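Local coordinates for protein xylose isomerase-like TIM barrel (Anabaena variabilis ATCC 29413, PDB 2QW5) that binds zinc and D-xylose at the mouth of a TIM barrel and probably acts as a sugar or sugar phosphate isomerase or epimerase, at residues S46-P51 and E80-S85; L243-V248 and D275-V280. All blocks are in the same frame, centred on the assembly; numbering follows the deposited sequence.

Contact 1: residues S46-P51 and E80-S85; sequences SGFEFP and ENVKIS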
ATOM      1  N   SER A  46      10.535   1.944  39.817  1.00 18.52           N
ATOM      2  CA  SER A  46      10.300   0.756  40.647  1.00 20.90           C
ATOM      3  C   SER A  46       9.630  -0.421  39.908  1.00 20.16           C
ATOM      4  O   SER A  46       9.473  -1.527  40.468  1.00 21.83           O
ATOM      5  CB  SER A  46       9.485   1.153  41.855  1.00 21.05           C
ATOM      6  OG  SER A  46       8.221   1.570  41.442  1.00 24.00           O
ATOM      7  N   GLY A  47       9.267  -0.202  38.650  1.00 16.40           N
ATOM      8  CA  GLY A  47       8.719  -1.276  37.841  1.00 12.81           C
ATOM      9  C   GLY A  47       8.787  -0.987  36.354  1.00 13.81           C
ATOM     10  O   GLY A  47       9.066   0.134  35.941  1.00 14.01           O
ATOM     11  N   PHE A  48       8.526  -2.021  35.558  1.00 17.90           N
ATOM     12  CA  PHE A  48       8.708  -1.946  34.072  1.00 17.54           C
ATOM     13  C   PHE A  48       7.588  -2.589  33.318  1.00 17.26           C
ATOM     14  O   PHE A  48       7.072  -3.561  33.807  1.00 15.84           O
ATOM     15  CB  PHE A  48      10.057  -2.578  33.726  1.00 14.80           C
ATOM     16  CG  PHE A  48      11.178  -1.921  34.453  1.00 19.07           C
ATOM     17  CD1 PHE A  48      11.794  -0.783  33.936  1.00 22.61           C
ATOM     18  CD2 PHE A  48      11.508  -2.336  35.723  1.00 20.73           C
ATOM     19  CE1 PHE A  48      12.794  -0.108  34.674  1.00 27.80           C
ATOM     20  CE2 PHE A  48      12.493  -1.662  36.487  1.00 12.84           C
ATOM     21  CZ  PHE A  48      13.132  -0.550  35.956  1.00 20.61           C
ATOM     22  N   GLU A  49       7.177  -2.029  32.170  1.00 17.66           N
ATOM     23  CA  GLU A  49       6.142  -2.654  31.354  1.00 21.72           C
ATOM     24  C   GLU A  49       6.890  -3.415  30.295  1.00 18.53           C
ATOM     25  O   GLU A  49       7.671  -2.835  29.552  1.00 22.13           O
ATOM     26  CB  GLU A  49       5.191  -1.708  30.603  1.00 21.98           C
ATOM     27  CG  GLU A  49       4.655  -0.530  31.314  1.00 31.38           C
ATOM     28  CD  GLU A  49       3.473   0.092  30.524  1.00 29.18           C
ATOM     29  OE1 GLU A  49       3.349  -0.084  29.269  1.00 45.75           O
ATOM     30  OE2 GLU A  49       2.675   0.751  31.180  1.00 32.27           O
ATOM     31  N   PHE A  50       6.623  -4.696  30.224  1.00 19.32           N
ATOM     32  CA  PHE A  50       7.190  -5.613  29.235  1.00 21.95           C
ATOM     33  C   PHE A  50       6.155  -5.917  28.177  1.00 19.18           C
ATOM     34  O   PHE A  50       5.103  -6.473  28.514  1.00 17.50           O
ATOM     35  CB  PHE A  50       7.561  -6.920  29.929  1.00 20.86           C
ATOM     36  CG  PHE A  50       8.900  -6.913  30.632  1.00 16.04           C
ATOM     37  CD1 PHE A  50       9.634  -5.744  30.886  1.00 22.80           C
ATOM     38  CD2 PHE A  50       9.369  -8.129  31.147  1.00 16.65           C
ATOM     39  CE1 PHE A  50      10.878  -5.816  31.537  1.00 18.54           C
ATOM     40  CE2 PHE A  50      10.575  -8.197  31.817  1.00 17.41           C
ATOM     41  CZ  PHE A  50      11.327  -7.049  32.019  1.00 16.99           C
ATOM     42  N   PRO A  51       6.419  -5.507  26.904  1.00 21.26           N
ATOM     43  CA  PRO A  51       5.548  -5.996  25.841  1.00 19.03           C
ATOM     44  C   PRO A  51       5.773  -7.489  25.653  1.00 16.73           C
ATOM     45  O   PRO A  51       6.903  -7.943  25.749  1.00 17.66           O
ATOM     46  CB  PRO A  51       6.005  -5.216  24.598  1.00 19.80           C
ATOM     47  CG  PRO A  51       7.437  -4.825  24.882  1.00 20.55           C
ATOM     48  CD  PRO A  51       7.452  -4.583  26.374  1.00 24.90           C
ATOM     49  N   GLU A  80      14.543  -8.816  42.803  1.00 21.55           N
ATOM     50  CA  GLU A  80      13.344  -9.456  43.371  1.00 20.95           C
ATOM     51  C   GLU A  80      12.176  -8.509  43.533  1.00 16.56           C
ATOM     52  O   GLU A  80      11.026  -8.882  43.232  1.00 19.72           O
ATOM     53  CB  GLU A  80      13.606 -10.082  44.762  1.00 24.53           C
ATOM     54  CG  GLU A  80      14.547 -11.282  44.811  1.00 23.37           C
ATOM     55  CD  GLU A  80      16.040 -10.909  45.027  1.00 38.85           C
ATOM     56  OE1 GLU A  80      16.443  -9.736  44.768  1.00 27.10           O
ATOM     57  OE2 GLU A  80      16.800 -11.810  45.463  1.00 35.51           O
ATOM     58  N   ASN A  81      12.462  -7.306  44.006  1.00 15.12           N
ATOM     59  CA  ASN A  81      11.414  -6.325  44.327  1.00 17.08           C
ATOM     60  C   ASN A  81      10.884  -5.591  43.137  1.00 20.60           C
ATOM     61  O   ASN A  81       9.900  -4.859  43.307  1.00 19.93           O
ATOM     62  CB  ASN A  81      11.885  -5.278  45.343  1.00 17.82           C
ATOM     63  CG  ASN A  81      12.284  -5.876  46.664  1.00 19.85           C
ATOM     64  OD1 ASN A  81      11.996  -7.029  46.969  1.00 18.48           O
ATOM     65  ND2 ASN A  81      12.938  -5.080  47.463  1.00 20.03           N
ATOM     66  N   VAL A  82      11.530  -5.734  41.960  1.00 20.85           N
ATOM     67  CA  VAL A  82      11.095  -5.033  40.721  1.00 18.75           C
ATOM     68  C   VAL A  82       9.794  -5.650  40.221  1.00 17.19           C
ATOM     69  O   VAL A  82       9.726  -6.845  40.046  1.00 17.68           O
ATOM     70  CB  VAL A  82      12.192  -5.096  39.623  1.00 19.94           C
ATOM     71  CG1 VAL A  82      11.660  -4.626  38.210  1.00 19.61           C
ATOM     72  CG2 VAL A  82      13.377  -4.283  40.066  1.00 18.42           C
ATOM     73  N   LYS A  83       8.769  -4.835  40.035  1.00 16.40           N
ATOM     74  CA  LYS A  83       7.479  -5.280  39.511  1.00 18.46           C
ATOM     75  C   LYS A  83       7.393  -5.119  37.993  1.00 16.59           C
ATOM     76  O   LYS A  83       7.956  -4.194  37.431  1.00 15.71           O
ATOM     77  CB  LYS A  83       6.328  -4.533  40.189  1.00 19.27           C
ATOM     78  CG  LYS A  83       6.080  -4.987  41.664  1.00 21.59           C
ATOM     79  CD  LYS A  83       4.767  -4.352  42.202  1.00 24.14           C
ATOM     80  CE  LYS A  83       4.371  -4.840  43.630  1.00 28.25           C
ATOM     81  NZ  LYS A  83       5.437  -4.503  44.666  1.00 34.88           N
ATOM     82  N   ILE A  84       6.634  -6.002  37.356  1.00 16.94           N
ATOM     83  CA  ILE A  84       6.441  -6.011  35.922  1.00 17.36           C
ATOM     84  C   ILE A  84       4.955  -5.975  35.640  1.00 16.68           C
ATOM     85  O   ILE A  84       4.203  -6.661  36.312  1.00 18.02           O
ATOM     86  CB  ILE A  84       6.974  -7.310  35.310  1.00 15.63           C
ATOM     87  CG1 ILE A  84       8.482  -7.503  35.589  1.00 20.52           C
ATOM     88  CG2 ILE A  84       6.703  -7.410  33.775  1.00 17.11           C
ATOM     89  CD1 ILE A  84       9.346  -6.457  35.027  1.00 19.93           C
ATOM     90  N   SER A  85       4.564  -5.103  34.710  1.00 16.05           N
ATOM     91  CA  SER A  85       3.243  -5.118  34.063  1.00 16.35           C
ATOM     92  C   SER A  85       3.512  -5.554  32.598  1.00 16.76           C
ATOM     93  O   SER A  85       4.635  -5.476  32.111  1.00 15.94           O
ATOM     94  CB  SER A  85       2.572  -3.763  34.153  1.00 16.82           C
ATOM     95  OG  SER A  85       3.326  -2.774  33.487  1.00 18.71           O
TER
HETATM   96  O   HOH W   1       9.060  -2.300  43.108  1.00 27.16           O
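Ser85 O accepts the shortest backbone bond of this contact, 2.8 Å from Phe50 N. The same oxygen also takes a CA-H...O contact from Glu49, so two groups of the 46-51 segment grip it. Phe48 N bonds to Lys83 O and Ser85 N to Phe48 O, which makes the two strands parallel neighbours. At the N-terminal end of the pair Lys83 N makes only a weak bond to Ser46 O, at 3.4 Å. A water donates to both Ser46 O and Asn81 O there.

Phe48 and Ile84 point to one face of the sheet. Ile84 CD1 lies over one face of the Phe50 ring, 3.8 Å from its centroid, a CH-pi contact displaced toward the rim. Ile84 CG1 stands anti to the carbonyl carbon (chi1 -60°), and chi2 of -62° then brings CD1 over the ring. Val82 CG1 meets the Phe48 ring at its edge, in the ring plane, 3.4 Å from CD2. On the other face Glu49 CG packs 3.4 Å from Ser85 OG, whose hydrogen-bond partner is Tyr245 OH.

Helix 60-76 connects the two strands in a beta-alpha-beta unit. Phe50 reaches Leu70 of that helix and Ile84 touches Arg71. Helix 27-42 covers Phe48 through Ile37 and Leu40, and strand 11-14 flanks strand 47-51 in the barrel.

Contact 2: residues L243-V248 and D275-V280; sequences LHYVQV and DGPIAV. With ZN (zinc ion), chain D.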
ATOM      1  N   LEU A 243     -10.746   0.916  37.233  1.00 22.83           N
ATOM      2  CA  LEU A 243      -9.621   1.777  36.878  1.00 20.51           C
ATOM      3  C   LEU A 243      -8.399   1.054  37.363  1.00 20.01           C
ATOM      4  O   LEU A 243      -7.905   1.309  38.432  1.00 22.17           O
ATOM      5  CB  LEU A 243      -9.772   3.199  37.434  1.00 21.39           C
ATOM      6  CG  LEU A 243      -8.717   4.278  37.081  1.00 24.48           C
ATOM      7  CD1 LEU A 243      -8.217   4.222  35.676  1.00 29.24           C
ATOM      8  CD2 LEU A 243      -9.319   5.641  37.344  1.00 26.24           C
ATOM      9  N   HIS A 244      -7.907   0.138  36.525  1.00 19.65           N
ATOM     10  CA  HIS A 244      -6.801  -0.729  36.890  1.00 19.01           C
ATOM     11  C   HIS A 244      -5.406  -0.196  36.697  1.00 18.82           C
ATOM     12  O   HIS A 244      -4.463  -0.744  37.278  1.00 17.90           O
ATOM     13  CB  HIS A 244      -6.928  -2.060  36.157  1.00 18.11           C
ATOM     14  CG  HIS A 244      -8.197  -2.803  36.462  1.00 18.67           C
ATOM     15  ND1 HIS A 244      -8.820  -2.739  37.689  1.00 21.51           N
ATOM     16  CD2 HIS A 244      -8.885  -3.712  35.741  1.00 22.40           C
ATOM     17  CE1 HIS A 244      -9.875  -3.535  37.681  1.00 24.12           C
ATOM     18  NE2 HIS A 244      -9.927  -4.152  36.518  1.00 20.91           N
ATOM     19  N   TYR A 245      -5.237   0.820  35.854  1.00 19.37           N
ATOM     20  CA  TYR A 245      -3.882   1.276  35.499  1.00 19.04           C
ATOM     21  C   TYR A 245      -3.906   2.641  34.852  1.00 19.05           C
ATOM     22  O   TYR A 245      -4.919   3.035  34.302  1.00 16.66           O
ATOM     23  CB  TYR A 245      -3.300   0.261  34.527  1.00 18.36           C
ATOM     24  CG  TYR A 245      -1.797   0.257  34.313  1.00 18.52           C
ATOM     25  CD1 TYR A 245      -0.891   0.148  35.375  1.00 19.01           C
ATOM     26  CD2 TYR A 245      -1.281   0.210  33.025  1.00 22.17           C
ATOM     27  CE1 TYR A 245       0.512   0.024  35.132  1.00 22.41           C
ATOM     28  CE2 TYR A 245       0.101   0.103  32.787  1.00 21.97           C
ATOM     29  CZ  TYR A 245       0.976   0.013  33.824  1.00 25.21           C
ATOM     30  OH  TYR A 245       2.313  -0.066  33.544  1.00 22.34           O
ATOM     31  N   VAL A 246      -2.774   3.344  34.888  1.00 16.54           N
ATOM     32  CA  VAL A 246      -2.665   4.719  34.361  1.00 16.28           C
ATOM     33  C   VAL A 246      -1.277   4.887  33.744  1.00 19.64           C
ATOM     34  O   VAL A 246      -0.289   4.487  34.369  1.00 19.16           O
ATOM     35  CB  VAL A 246      -2.857   5.793  35.463  1.00 16.64           C
ATOM     36  CG1 VAL A 246      -2.546   7.201  34.935  1.00 15.57           C
ATOM     37  CG2 VAL A 246      -4.273   5.784  36.005  1.00 18.05           C
ATOM     38  N   GLN A 247      -1.246   5.449  32.525  1.00 17.68           N
ATOM     39  CA  GLN A 247      -0.032   5.738  31.784  1.00 17.54           C
ATOM     40  C   GLN A 247       0.088   7.235  31.457  1.00 17.73           C
ATOM     41  O   GLN A 247      -0.901   7.890  31.082  1.00 15.16           O
ATOM     42  CB  GLN A 247       0.014   4.947  30.504  1.00 18.41           C
ATOM     43  CG  GLN A 247       0.080   3.485  30.685  1.00 17.80           C
ATOM     44  CD  GLN A 247       0.174   2.797  29.359  1.00 26.04           C
ATOM     45  OE1 GLN A 247      -0.569   3.113  28.440  1.00 22.63           O
ATOM     46  NE2 GLN A 247       1.134   1.889  29.227  1.00 28.04           N
ATOM     47  N   VAL A 248       1.289   7.787  31.660  1.00 18.26           N
ATOM     48  CA  VAL A 248       1.587   9.177  31.317  1.00 21.05           C
ATOM     49  C   VAL A 248       2.482   9.090  30.084  1.00 20.88           C
ATOM     50  O   VAL A 248       3.523   8.394  30.085  1.00 20.18           O
ATOM     51  CB  VAL A 248       2.207  10.014  32.468  1.00 21.02           C
ATOM     52  CG1 VAL A 248       1.104  10.288  33.521  1.00 20.46           C
ATOM     53  CG2 VAL A 248       3.442   9.330  33.070  1.00 15.76           C
ATOM     54  N   ASP A 275      -4.738   4.532  43.354  1.00 27.42           N
ATOM     55  CA  ASP A 275      -3.492   4.490  44.125  1.00 30.60           C
ATOM     56  C   ASP A 275      -2.494   3.471  43.570  1.00 28.88           C
ATOM     57  O   ASP A 275      -1.520   3.134  44.246  1.00 31.04           O
ATOM     58  CB  ASP A 275      -3.774   4.308  45.654  1.00 33.88           C
ATOM     59  CG  ASP A 275      -4.303   2.915  46.039  1.00 39.24           C
ATOM     60  OD1 ASP A 275      -4.348   1.959  45.212  1.00 51.87           O
ATOM     61  OD2 ASP A 275      -4.664   2.778  47.233  1.00 58.59           O
ATOM     62  N   GLY A 276      -2.717   3.005  42.339  1.00 27.16           N
ATOM     63  CA  GLY A 276      -1.813   2.059  41.690  1.00 26.23           C
ATOM     64  C   GLY A 276      -0.581   2.728  41.099  1.00 25.07           C
ATOM     65  O   GLY A 276      -0.359   3.906  41.300  1.00 25.03           O
ATOM     66  N   PRO A 277       0.233   1.965  40.355  1.00 25.12           N
ATOM     67  CA  PRO A 277       1.427   2.528  39.732  1.00 23.34           C
ATOM     68  C   PRO A 277       1.103   3.421  38.525  1.00 24.27           C
ATOM     69  O   PRO A 277       0.118   3.151  37.837  1.00 23.02           O
ATOM     70  CB  PRO A 277       2.194   1.282  39.288  1.00 24.41           C
ATOM     71  CG  PRO A 277       1.171   0.251  39.088  1.00 23.69           C
ATOM     72  CD  PRO A 277       0.096   0.521  40.080  1.00 22.52           C
ATOM     73  N   ILE A 278       1.924   4.452  38.293  1.00 23.49           N
ATOM     74  CA  ILE A 278       1.796   5.381  37.151  0.50 21.95           C
ATOM     75  C   ILE A 278       2.941   5.042  36.206  1.00 22.14           C
ATOM     76  O   ILE A 278       4.076   5.187  36.592  1.00 19.15           O
ATOM     77  CB  ILE A 278       1.920   6.868  37.593  0.50 22.35           C
ATOM     78  CG1 ILE A 278       0.805   7.267  38.567  0.50 21.00           C
ATOM     79  CG2 ILE A 278       1.898   7.799  36.374  0.50 21.79           C
ATOM     80  CD1 ILE A 278      -0.574   7.259  37.959  0.50 17.68           C
ATOM     81  N   ALA A 279       2.643   4.568  34.976  1.00 19.71           N
ATOM     82  CA  ALA A 279       3.700   4.171  34.025  1.00 19.37           C
ATOM     83  C   ALA A 279       4.046   5.254  32.998  1.00 19.45           C
ATOM     84  O   ALA A 279       3.177   5.822  32.401  1.00 17.77           O
ATOM     85  CB  ALA A 279       3.336   2.926  33.313  1.00 17.33           C
ATOM     86  N   VAL A 280       5.340   5.544  32.856  1.00 20.60           N
ATOM     87  CA  VAL A 280       5.856   6.432  31.824  1.00 20.62           C
ATOM     88  C   VAL A 280       5.923   5.568  30.555  1.00 21.17           C
ATOM     89  O   VAL A 280       6.646   4.585  30.540  1.00 18.10           O
ATOM     90  CB  VAL A 280       7.291   6.937  32.178  1.00 17.91           C
ATOM     91  CG1 VAL A 280       7.974   7.584  30.949  1.00 16.51           C
ATOM     92  CG2 VAL A 280       7.223   7.878  33.368  1.00 21.16           C
TER
HETATM   93 ZN    ZN D 400      -0.329   3.235  26.064  0.50 24.74          ZN
HETATM   94  O   HOH W   2      -0.030   3.181  24.057  1.00 27.65           O
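Ala279 CB sits 3.2 Å from Tyr245 OH on the inner side of the TIM barrel, where strands 243-248 and 278-280 run parallel as its seventh and eighth strands. This is the tight part of the contact. Ala279 N bonds to Val246 O at 3.0 Å. Ala279 O then takes Val248 N at 2.8 Å. On the outer face Val248 CG2 packs 4.1 Å from Val280 CG2. Ile278 has two conformers; in one of them it lies beside Val246 and crosses Val248 at about a right angle, so this packing is less certain.

The start of the contact is looser. Pro277 is partly exposed, and its CG only reaches Tyr245 CE1 at 4.0 Å. Tyr245 has CG anti to the backbone N (chi1 -163°), which carries its ring across Pro277 to Ala279. A phenylalanine here would lack the hydroxyl, and Glu49 OE2 and Ser85 OG would probably be left without the partner they share. Gln247 extends from the same inner face. Its NE2 bonds to Glu49 OE2, and its OE1 binds the zinc ion at 2.4 Å.

Overall arrangement
Contacts 1 and 2 belong to the same closed eight-stranded barrel, with centres 13 Å apart. Strand 11-14 lies between strands 278-280 and 47-51 in the barrel order. Glu49 of contact 1 joins them across the interior. Its OE2 lies 2.5 Å from Tyr245 OH and 2.7 Å from NE2 of the metal ligand Gln247, both probable hydrogen bonds. Glu49 is thus placed as a second-shell residue, its side chain about 6 Å from the zinc ion between nearest atoms. Its OE1 also lies close to Glu281 OE2. Glu183, Asp216 and Glu281 complete the protein ligands. Between nearest atoms, the bound D-xylose is about 7 Å from the Glu49 side chain and about 6 Å from that of Gln247.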